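Local coordinates for protein hyaluronidase (Thermobaculum terrenum, PDB 5DIY) that probably removes N-acetylglucosamine from glycosylated substrates, as a family 84 O-GlcNAc hydrolase with hexosaminidase activity, at residues E22-L35 against P262-L276. Numbering follows the deposited sequence.
Sequences ERLDMFEFMQANNL and PEASKLPLYTFAQYL
Phe29 and Lys266 join helices 20-32 and 262-277, which follow the first and last strands of a TIM barrel, 6-11 and 251-256, and so meet where the ring of outer helices closes; their segment axes cross at -33°, 10.8 Å apart. Aromatic packing centres on the Phe29 ring. Lys266 CG lies over the middle of one face, a CH-pi contact 4.0 Å from the ring centroid, while the backbone N of Tyr270 meets the ring edge in plane and Phe29 CZ touches Lys266 O. From there the straight lysine chain runs alongside the ring and carries its ammonium group to Asp25. There the charged contact forms: Lys266 NZ donates to the syn lone pair of Asp25 OD2 at 2.6 Å and also bridges to Glu263 OE1 at 3.0 Å, so one cation is shared by two carboxylates. A methionine in its place would probably leave these two acids close together without a neutralising charge. Van der Waals contacts extend to both ends. Met26 turns back on itself (chi2 59°, chi3 69°) and brings CE to Pro262 CB, and Pro262 CG lies against Glu22 CD, whose oxygens are held by Glu19 N and Lys367. Toward the C-terminal ends, Leu35 CD2 touches Ala273 CB and Leu276 CD1. A water lies between Asn33 O (3.0 Å) and Ala273 O (2.9 Å), within hydrogen-bonding distance of both.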
loop_
_atom_site.group_PDB
_atom_site.type_symbol
_atom_site.label_atom_id
_atom_site.label_comp_id
_atom_site.label_asym_id
_atom_site.label_seq_id
_atom_site.Cartn_x
_atom_site.Cartn_y
_atom_site.Cartn_z
ATOM N N GLU C 22 -4.528 14.444 -12.129
ATOM C CA GLU C 22 -3.768 13.221 -11.823
ATOM C C GLU C 22 -4.465 11.982 -12.391
ATOM O O GLU C 22 -3.815 11.094 -12.938
ATOM C CB GLU C 22 -3.571 13.088 -10.311
ATOM C CG GLU C 22 -2.679 14.178 -9.736
ATOM C CD GLU C 22 -2.687 14.267 -8.218
ATOM O OE1 GLU C 22 -3.664 13.858 -7.566
ATOM O OE2 GLU C 22 -1.693 14.769 -7.662
ATOM N N ARG C 23 -5.792 11.945 -12.285
ATOM C CA ARG C 23 -6.592 10.878 -12.902
ATOM C C ARG C 23 -6.426 10.844 -14.413
ATOM O O ARG C 23 -6.194 9.779 -14.982
ATOM C CB ARG C 23 -8.067 11.030 -12.541
ATOM C CG ARG C 23 -8.348 10.694 -11.093
ATOM C CD ARG C 23 -9.697 11.219 -10.660
ATOM N NE ARG C 23 -9.963 10.910 -9.264
ATOM C CZ ARG C 23 -10.863 11.524 -8.498
ATOM N NH1 ARG C 23 -11.617 12.518 -8.970
ATOM N NH2 ARG C 23 -11.014 11.144 -7.233
ATOM N N LEU C 24 -6.518 12.010 -15.051
ATOM C CA LEU C 24 -6.351 12.113 -16.505
ATOM C C LEU C 24 -4.958 11.651 -16.932
ATOM O O LEU C 24 -4.816 10.916 -17.905
ATOM C CB LEU C 24 -6.594 13.550 -16.987
ATOM C CG LEU C 24 -8.024 14.083 -16.853
ATOM C CD1 LEU C 24 -8.029 15.601 -16.940
ATOM C CD2 LEU C 24 -8.943 13.471 -17.899
ATOM N N ASP C 25 -3.946 12.098 -16.188
ATOM C CA ASP C 25 -2.558 11.668 -16.378
ATOM C C ASP C 25 -2.382 10.157 -16.130
ATOM O O ASP C 25 -1.726 9.470 -16.908
ATOM C CB ASP C 25 -1.650 12.476 -15.446
ATOM C CG ASP C 25 -0.187 12.128 -15.606
ATOM O OD1 ASP C 25 0.464 12.680 -16.520
ATOM O OD2 ASP C 25 0.311 11.305 -14.807
ATOM N N MET C 26 -2.973 9.642 -15.053
ATOM C CA MET C 26 -2.943 8.200 -14.783
ATOM C C MET C 26 -3.541 7.385 -15.934
ATOM O O MET C 26 -3.031 6.310 -16.247
ATOM C CB MET C 26 -3.658 7.861 -13.467
ATOM C CG MET C 26 -3.428 6.437 -12.963
ATOM S SD MET C 26 -1.694 6.009 -12.659
ATOM C CE MET C 26 -1.331 7.018 -11.230
ATOM N N PHE C 27 -4.598 7.892 -16.580
ATOM C CA PHE C 27 -5.192 7.180 -17.722
ATOM C C PHE C 27 -4.211 7.045 -18.888
ATOM O O PHE C 27 -4.215 6.023 -19.581
ATOM C CB PHE C 27 -6.500 7.831 -18.204
ATOM C CG PHE C 27 -7.630 7.810 -17.195
ATOM C CD1 PHE C 27 -7.639 6.938 -16.097
ATOM C CD2 PHE C 27 -8.719 8.655 -17.369
ATOM C CE1 PHE C 27 -8.695 6.938 -15.195
ATOM C CE2 PHE C 27 -9.779 8.657 -16.467
ATOM C CZ PHE C 27 -9.767 7.799 -15.378
ATOM N N GLU C 28 -3.371 8.060 -19.093
ATOM C CA GLU C 28 -2.304 7.992 -20.102
ATOM C C GLU C 28 -1.234 6.967 -19.716
ATOM O O GLU C 28 -0.814 6.171 -20.553
ATOM C CB GLU C 28 -1.671 9.368 -20.332
ATOM C CG GLU C 28 -2.620 10.353 -21.005
ATOM C CD GLU C 28 -2.110 11.785 -21.039
ATOM O OE1 GLU C 28 -1.145 12.126 -20.314
ATOM O OE2 GLU C 28 -2.700 12.587 -21.793
ATOM N N PHE C 29 -0.806 6.982 -18.452
ATOM C CA PHE C 29 0.094 5.947 -17.920
ATOM C C PHE C 29 -0.504 4.538 -18.072
ATOM O O PHE C 29 0.195 3.598 -18.471
ATOM C CB PHE C 29 0.441 6.231 -16.451
ATOM C CG PHE C 29 1.187 5.109 -15.770
ATOM C CD1 PHE C 29 2.573 5.024 -15.854
ATOM C CD2 PHE C 29 0.499 4.139 -15.041
ATOM C CE1 PHE C 29 3.258 3.987 -15.230
ATOM C CE2 PHE C 29 1.181 3.100 -14.419
ATOM C CZ PHE C 29 2.564 3.026 -14.514
ATOM N N MET C 30 -1.791 4.402 -17.758
ATOM C CA MET C 30 -2.497 3.124 -17.921
ATOM C C MET C 30 -2.456 2.614 -19.367
ATOM O O MET C 30 -2.145 1.443 -19.602
ATOM C CB MET C 30 -3.949 3.236 -17.432
ATOM C CG MET C 30 -4.081 3.244 -15.920
ATOM S SD MET C 30 -5.742 3.648 -15.358
ATOM C CE MET C 30 -6.570 2.077 -15.608
ATOM N N GLN C 31 -2.742 3.490 -20.332
ATOM C CA GLN C 31 -2.700 3.094 -21.747
ATOM C C GLN C 31 -1.288 2.702 -22.187
ATOM O O GLN C 31 -1.132 1.721 -22.921
ATOM C CB GLN C 31 -3.248 4.180 -22.677
ATOM C CG GLN C 31 -3.282 3.739 -24.142
ATOM C CD GLN C 31 -3.955 4.738 -25.065
ATOM O OE1 GLN C 31 -3.876 5.951 -24.857
ATOM N NE2 GLN C 31 -4.605 4.229 -26.109
ATOM N N ALA C 32 -0.277 3.456 -21.746
ATOM C CA ALA C 32 1.133 3.118 -22.046
ATOM C C ALA C 32 1.537 1.714 -21.601
ATOM O O ALA C 32 2.367 1.074 -22.257
ATOM C CB ALA C 32 2.082 4.147 -21.438
ATOM N N ASN C 33 0.946 1.251 -20.494
ATOM C CA ASN C 33 1.251 -0.047 -19.892
ATOM C C ASN C 33 0.145 -1.108 -20.057
ATOM O O ASN C 33 0.185 -2.148 -19.415
ATOM C CB ASN C 33 1.586 0.182 -18.413
ATOM C CG ASN C 33 2.827 1.038 -18.234
ATOM O OD1 ASN C 33 2.754 2.214 -17.848
ATOM N ND2 ASN C 33 3.980 0.458 -18.548
ATOM N N ASN C 34 -0.819 -0.850 -20.940
ATOM C CA ASN C 34 -1.899 -1.791 -21.263
ATOM C C ASN C 34 -2.764 -2.180 -20.045
ATOM O O ASN C 34 -3.155 -3.343 -19.882
ATOM C CB ASN C 34 -1.332 -3.029 -21.990
ATOM C CG ASN C 34 -2.398 -3.821 -22.735
ATOM O OD1 ASN C 34 -3.388 -3.267 -23.214
ATOM N ND2 ASN C 34 -2.201 -5.130 -22.829
ATOM N N LEU C 35 -3.038 -1.193 -19.189
ATOM C CA LEU C 35 -4.051 -1.333 -18.144
ATOM C C LEU C 35 -5.343 -0.793 -18.740
ATOM O O LEU C 35 -5.354 0.325 -19.247
ATOM C CB LEU C 35 -3.662 -0.553 -16.888
ATOM C CG LEU C 35 -2.394 -1.031 -16.173
ATOM C CD1 LEU C 35 -1.983 -0.060 -15.078
ATOM C CD2 LEU C 35 -2.589 -2.423 -15.599
ATOM N N PRO C 262 -0.067 9.554 -6.366
ATOM C CA PRO C 262 -0.222 8.906 -7.678
ATOM C C PRO C 262 1.061 8.725 -8.476
ATOM O O PRO C 262 1.236 7.696 -9.121
ATOM C CB PRO C 262 -1.162 9.858 -8.439
ATOM C CG PRO C 262 -1.042 11.168 -7.747
ATOM C CD PRO C 262 -0.794 10.838 -6.307
ATOM N N GLU C 263 1.926 9.732 -8.465
ATOM C CA GLU C 263 3.167 9.671 -9.229
ATOM C C GLU C 263 4.097 8.598 -8.651
ATOM O O GLU C 263 4.681 7.810 -9.396
ATOM C CB GLU C 263 3.848 11.049 -9.272
ATOM C CG GLU C 263 4.889 11.198 -10.368
ATOM C CD GLU C 263 4.317 11.165 -11.772
ATOM O OE1 GLU C 263 3.130 11.498 -11.962
ATOM O OE2 GLU C 263 5.072 10.818 -12.698
ATOM N N ALA C 264 4.201 8.548 -7.325
ATOM C CA ALA C 264 4.966 7.494 -6.642
ATOM C C ALA C 264 4.400 6.096 -6.906
ATOM O O ALA C 264 5.165 5.136 -6.994
ATOM C CB ALA C 264 5.041 7.763 -5.146
ATOM N N SER C 265 3.074 5.986 -7.038
ATOM C CA SER C 265 2.423 4.700 -7.350
ATOM C C SER C 265 2.816 4.133 -8.709
ATOM O O SER C 265 2.754 2.927 -8.910
ATOM C CB SER C 265 0.891 4.812 -7.293
ATOM O OG SER C 265 0.433 5.084 -5.988
ATOM N N LYS C 266 3.224 4.991 -9.637
ATOM C CA LYS C 266 3.577 4.545 -10.985
ATOM C C LYS C 266 4.718 3.538 -11.027
ATOM O O LYS C 266 4.769 2.719 -11.945
ATOM C CB LYS C 266 3.892 5.733 -11.894
ATOM C CG LYS C 266 2.687 6.612 -12.189
ATOM C CD LYS C 266 3.087 7.788 -13.057
ATOM C CE LYS C 266 1.921 8.725 -13.322
ATOM N NZ LYS C 266 2.339 9.783 -14.291
ATOM N N LEU C 267 5.618 3.600 -10.041
ATOM C CA LEU C 267 6.743 2.670 -9.958
ATOM C C LEU C 267 6.255 1.217 -9.730
ATOM O O LEU C 267 6.525 0.355 -10.564
ATOM C CB LEU C 267 7.777 3.139 -8.909
ATOM C CG LEU C 267 9.258 2.920 -9.204
ATOM C CD1 LEU C 267 10.074 3.357 -7.991
ATOM C CD2 LEU C 267 9.548 1.471 -9.558
ATOM N N PRO C 268 5.519 0.947 -8.630
ATOM C CA PRO C 268 4.961 -0.406 -8.461
ATOM C C PRO C 268 3.860 -0.772 -9.453
ATOM O O PRO C 268 3.764 -1.940 -9.842
ATOM C CB PRO C 268 4.412 -0.392 -7.025
ATOM C CG PRO C 268 4.223 1.040 -6.698
ATOM C CD PRO C 268 5.318 1.757 -7.416
ATOM N N LEU C 269 3.047 0.202 -9.869
ATOM C CA LEU C 269 2.012 -0.048 -10.892
ATOM C C LEU C 269 2.597 -0.473 -12.241
ATOM O O LEU C 269 2.011 -1.320 -12.929
ATOM C CB LEU C 269 1.071 1.153 -11.058
ATOM C CG LEU C 269 0.127 1.447 -9.881
ATOM C CD1 LEU C 269 -0.638 2.733 -10.158
ATOM C CD2 LEU C 269 -0.827 0.291 -9.603
ATOM N N TYR C 270 3.745 0.097 -12.611
ATOM C CA TYR C 270 4.487 -0.357 -13.792
ATOM C C TYR C 270 4.785 -1.854 -13.700
ATOM O O TYR C 270 4.559 -2.592 -14.653
ATOM C CB TYR C 270 5.793 0.435 -13.967
ATOM C CG TYR C 270 6.547 0.136 -15.247
ATOM C CD1 TYR C 270 7.346 -1.002 -15.364
ATOM C CD2 TYR C 270 6.470 0.996 -16.346
ATOM C CE1 TYR C 270 8.034 -1.282 -16.532
ATOM C CE2 TYR C 270 7.164 0.725 -17.521
ATOM C CZ TYR C 270 7.944 -0.415 -17.606
ATOM O OH TYR C 270 8.642 -0.705 -18.760
ATOM N N THR C 271 5.281 -2.293 -12.544
ATOM C CA THR C 271 5.648 -3.697 -12.342
ATOM C C THR C 271 4.414 -4.601 -12.313
ATOM O O THR C 271 4.431 -5.712 -12.853
ATOM C CB THR C 271 6.510 -3.909 -11.074
ATOM O OG1 THR C 271 5.752 -3.628 -9.882
ATOM C CG2 THR C 271 7.761 -3.034 -11.121
ATOM N N PHE C 272 3.364 -4.109 -11.669
ATOM C CA PHE C 272 2.046 -4.742 -11.672
ATOM C C PHE C 272 1.553 -4.991 -13.101
ATOM O O PHE C 272 1.151 -6.106 -13.425
ATOM C CB PHE C 272 1.085 -3.868 -10.852
ATOM C CG PHE C 272 -0.375 -4.210 -10.992
ATOM C CD1 PHE C 272 -0.887 -5.385 -10.458
ATOM C CD2 PHE C 272 -1.255 -3.315 -11.602
ATOM C CE1 PHE C 272 -2.245 -5.689 -10.559
ATOM C CE2 PHE C 272 -2.614 -3.609 -11.706
ATOM C CZ PHE C 272 -3.111 -4.800 -11.180
ATOM N N ALA C 273 1.641 -3.970 -13.955
ATOM C CA ALA C 273 1.236 -4.076 -15.371
ATOM C C ALA C 273 2.059 -5.088 -16.174
ATOM O O ALA C 273 1.515 -5.808 -17.014
ATOM C CB ALA C 273 1.295 -2.711 -16.043
ATOM N N GLN C 274 3.367 -5.136 -15.924
ATOM C CA GLN C 274 4.224 -6.140 -16.562
ATOM C C GLN C 274 3.870 -7.558 -16.117
ATOM O O GLN C 274 3.858 -8.468 -16.947
ATOM C CB GLN C 274 5.710 -5.854 -16.321
ATOM C CG GLN C 274 6.216 -4.623 -17.071
ATOM C CD GLN C 274 7.690 -4.704 -17.414
ATOM O OE1 GLN C 274 8.086 -4.530 -18.570
ATOM N NE2 GLN C 274 8.512 -4.970 -16.413
ATOM N N TYR C 275 3.576 -7.743 -14.826
ATOM C CA TYR C 275 3.110 -9.044 -14.324
ATOM C C TYR C 275 1.836 -9.471 -15.045
ATOM O O TYR C 275 1.745 -10.604 -15.507
ATOM C CB TYR C 275 2.863 -9.034 -12.800
ATOM C CG TYR C 275 2.038 -10.217 -12.320
ATOM C CD1 TYR C 275 2.630 -11.461 -12.078
ATOM C CD2 TYR C 275 0.650 -10.106 -12.155
ATOM C CE1 TYR C 275 1.876 -12.551 -11.663
ATOM C CE2 TYR C 275 -0.110 -11.186 -11.737
ATOM C CZ TYR C 275 0.500 -12.408 -11.494
ATOM O OH TYR C 275 -0.264 -13.469 -11.073
ATOM N N LEU C 276 0.858 -8.571 -15.136
ATOM C CA LEU C 276 -0.408 -8.886 -15.810
ATOM C C LEU C 276 -0.190 -9.245 -17.284
ATOM O O LEU C 276 -0.845 -10.149 -17.800
ATOM C CB LEU C 276 -1.403 -7.731 -15.714
ATOM C CG LEU C 276 -1.887 -7.297 -14.326
ATOM C CD1 LEU C 276 -2.658 -5.993 -14.450
ATOM C CD2 LEU C 276 -2.717 -8.376 -13.635
HETATM O O HOH W 1 -0.667 -4.912 -18.637
#